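Local coordinates for uncharacterized protein (Bacillus subtilis, PDB 5DQV) that acts as a metal-dependent nucleotide pyrophosphohydrolase of the HD-domain superfamily, at residues S160-F165 with G205-T210. Sequence-based numbering, arbitrary orientation.
Sequences SAYAHF and GIDAKT
The phenol oxygen Y162 OH donates a hydrogen bond of 2.8 Å to D207 OD1, joining the first turn of helix 161-169 to the C-terminal tail of this all-helical HD-domain protein. Because OH lies 38° out of the carboxylate plane, it meets OD1 from above that plane. D207 OD1 in turn lies at the edge of the Y162 ring, near its plane, 3.3 Å from Y162 CE2; ring and carboxylate are well turned against each other.

I206 takes a different side of the same ring. Its CD1 lies over one face, 4.0 Å from the Y162 centroid and 19° off the normal, which meets the definition of a CH-pi contact; the displacement is toward the Y162 CD1-CE1 side of the ring. With chi1 at -169°, the tyrosine ring swings away from its own backbone N and reaches out to the tail. Helix 179-202 supplies I196, L199 and E200 around the ring, and F166 meets it at a slant, the tyrosine as a whole being buried. E200 also brings a like charge close to D207 OD2, which may raise the affinity of the carboxylate for a proton.

S160 is the N-cap residue of helix 161-169, its OG accepting from A163 N at 3.1 Å in a nearly straight bond. Beside the phenol hydroxyl, I206 CG2 rests 3.7 Å from Y162 OH.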
ATOM      1  N   SER A 160      -5.310  11.257   0.575  1.00 35.69           N
ATOM      2  CA  SER A 160      -4.882  10.007   1.206  1.00 32.41           C
ATOM      3  C   SER A 160      -5.470   8.785   0.511  1.00 30.01           C
ATOM      4  O   SER A 160      -6.454   8.860  -0.214  1.00 29.32           O
ATOM      5  CB  SER A 160      -5.261  10.021   2.707  1.00 32.52           C
ATOM      6  OG  SER A 160      -6.665   9.744   2.921  1.00 30.19           O
ATOM      7  N   ALA A 161      -4.816   7.648   0.700  1.00 28.24           N
ATOM      8  CA  ALA A 161      -5.268   6.410   0.115  1.00 26.30           C
ATOM      9  C   ALA A 161      -6.661   6.095   0.632  1.00 23.68           C
ATOM     10  O   ALA A 161      -7.551   5.697  -0.137  1.00 21.59           O
ATOM     11  CB  ALA A 161      -4.278   5.252   0.464  1.00 27.25           C
ATOM     12  N   TYR A 162      -6.858   6.304   1.936  1.00 23.90           N
ATOM     13  CA  TYR A 162      -8.130   5.974   2.601  1.00 23.77           C
ATOM     14  C   TYR A 162      -9.240   6.790   1.954  1.00 25.12           C
ATOM     15  O   TYR A 162     -10.283   6.259   1.581  1.00 25.19           O
ATOM     16  CB  TYR A 162      -8.075   6.273   4.090  1.00 24.50           C
ATOM     17  CG  TYR A 162      -9.264   5.709   4.874  1.00 25.23           C
ATOM     18  CD1 TYR A 162      -9.391   4.352   5.097  1.00 26.12           C
ATOM     19  CD2 TYR A 162     -10.248   6.546   5.392  1.00 29.75           C
ATOM     20  CE1 TYR A 162     -10.441   3.816   5.859  1.00 26.10           C
ATOM     21  CE2 TYR A 162     -11.331   6.028   6.102  1.00 30.73           C
ATOM     22  CZ  TYR A 162     -11.410   4.657   6.359  1.00 28.53           C
ATOM     23  OH  TYR A 162     -12.497   4.144   7.069  1.00 28.95           O
ATOM     24  N   ALA A 163      -8.989   8.075   1.756  1.00 27.39           N
ATOM     25  CA  ALA A 163      -9.968   8.922   1.083  1.00 28.86           C
ATOM     26  C   ALA A 163     -10.273   8.409  -0.322  1.00 29.52           C
ATOM     27  O   ALA A 163     -11.437   8.464  -0.791  1.00 28.68           O
ATOM     28  CB  ALA A 163      -9.486  10.412   1.050  1.00 31.09           C
ATOM     29  N   HIS A 164      -9.234   7.907  -0.997  1.00 29.24           N
ATOM     30  CA  HIS A 164      -9.375   7.435  -2.360  1.00 29.25           C
ATOM     31  C   HIS A 164     -10.289   6.193  -2.457  1.00 26.72           C
ATOM     32  O   HIS A 164     -10.973   6.035  -3.447  1.00 25.96           O
ATOM     33  CB  HIS A 164      -7.996   7.158  -2.945  1.00 30.56           C
ATOM     34  CG  HIS A 164      -7.998   6.742  -4.378  1.00 32.68           C
ATOM     35  ND1 HIS A 164      -8.374   7.589  -5.402  1.00 37.98           N
ATOM     36  CD2 HIS A 164      -7.553   5.610  -4.973  1.00 34.83           C
ATOM     37  CE1 HIS A 164      -8.224   6.967  -6.562  1.00 37.73           C
ATOM     38  NE2 HIS A 164      -7.729   5.766  -6.329  1.00 34.77           N
ATOM     39  N   PHE A 165     -10.278   5.315  -1.454  1.00 25.44           N
ATOM     40  CA  PHE A 165     -11.227   4.222  -1.364  1.00 24.89           C
ATOM     41  C   PHE A 165     -12.668   4.729  -1.424  1.00 26.28           C
ATOM     42  O   PHE A 165     -13.461   4.211  -2.214  1.00 24.52           O
ATOM     43  CB  PHE A 165     -11.063   3.400  -0.081  1.00 25.38           C
ATOM     44  CG  PHE A 165      -9.778   2.572  -0.033  1.00 28.02           C
ATOM     45  CD1 PHE A 165      -9.526   1.623  -0.967  1.00 33.18           C
ATOM     46  CD2 PHE A 165      -8.817   2.791   0.929  1.00 33.85           C
ATOM     47  CE1 PHE A 165      -8.289   0.887  -0.939  1.00 34.65           C
ATOM     48  CE2 PHE A 165      -7.603   2.068   0.949  1.00 35.19           C
ATOM     49  CZ  PHE A 165      -7.355   1.134   0.033  1.00 31.23           C
ATOM     50  N   GLY A 205     -11.231   6.120  15.180  1.00 31.58           N
ATOM     51  CA  GLY A 205     -11.226   7.500  14.743  1.00 32.25           C
ATOM     52  C   GLY A 205     -10.613   7.739  13.373  1.00 32.20           C
ATOM     53  O   GLY A 205     -10.521   8.880  12.955  1.00 33.76           O
ATOM     54  N   ILE A 206     -10.229   6.687  12.650  1.00 30.20           N
ATOM     55  CA  ILE A 206      -9.649   6.844  11.303  1.00 30.70           C
ATOM     56  C   ILE A 206     -10.524   7.698  10.347  1.00 32.83           C
ATOM     57  O   ILE A 206      -9.986   8.486   9.571  1.00 34.15           O
ATOM     58  CB  ILE A 206      -9.302   5.497  10.624  1.00 27.78           C
ATOM     59  CG1 ILE A 206      -8.417   5.716   9.382  1.00 29.41           C
ATOM     60  CG2 ILE A 206     -10.595   4.686  10.222  1.00 27.94           C
ATOM     61  CD1 ILE A 206      -7.913   4.409   8.669  1.00 25.48           C
ATOM     62  N   ASP A 207     -11.850   7.545  10.381  1.00 33.02           N
ATOM     63  CA  ASP A 207     -12.707   8.319   9.451  1.00 34.62           C
ATOM     64  C   ASP A 207     -12.711   9.841   9.632  1.00 38.03           C
ATOM     65  O   ASP A 207     -13.078  10.567   8.710  1.00 39.24           O
ATOM     66  CB  ASP A 207     -14.148   7.796   9.512  1.00 35.15           C
ATOM     67  CG  ASP A 207     -14.242   6.378   9.040  1.00 32.64           C
ATOM     68  OD1 ASP A 207     -14.190   6.174   7.830  1.00 29.36           O
ATOM     69  OD2 ASP A 207     -14.299   5.472   9.879  1.00 29.95           O
ATOM     70  N   ALA A 208     -12.380  10.308  10.827  1.00 41.07           N
ATOM     71  CA  ALA A 208     -12.386  11.745  11.159  1.00 46.23           C
ATOM     72  C   ALA A 208     -10.977  12.302  11.249  1.00 48.59           C
ATOM     73  O   ALA A 208     -10.787  13.510  11.236  1.00 52.05           O
ATOM     74  CB  ALA A 208     -13.083  11.988  12.507  1.00 46.35           C
ATOM     75  N   LYS A 209      -9.996  11.425  11.380  1.00 49.88           N
ATOM     76  CA  LYS A 209      -8.608  11.859  11.596  1.00 52.11           C
ATOM     77  C   LYS A 209      -8.132  12.835  10.495  1.00 54.98           C
ATOM     78  O   LYS A 209      -8.492  12.692   9.320  1.00 54.49           O
ATOM     79  CB  LYS A 209      -7.683  10.655  11.733  1.00 50.54           C
ATOM     80  CG  LYS A 209      -7.496  10.179  13.191  1.00 51.90           C
ATOM     81  CD  LYS A 209      -6.399   9.125  13.318  1.00 53.19           C
ATOM     82  CE  LYS A 209      -6.485   8.344  14.650  1.00 53.34           C
ATOM     83  NZ  LYS A 209      -6.512   9.261  15.848  1.00 53.40           N
ATOM     84  N   THR A 210      -7.364  13.847  10.907  1.00 58.31           N
ATOM     85  CA  THR A 210      -6.664  14.743   9.982  1.00 61.45           C
ATOM     86  C   THR A 210      -5.145  14.700  10.251  1.00 62.55           C
ATOM     87  O   THR A 210      -4.347  14.430   9.335  1.00 63.27           O
ATOM     88  CB  THR A 210      -7.155  16.193  10.121  1.00 64.32           C
ATOM     89  OG1 THR A 210      -7.122  16.558  11.504  1.00 65.91           O
ATOM     90  CG2 THR A 210      -8.583  16.349   9.568  1.00 65.48           C
TER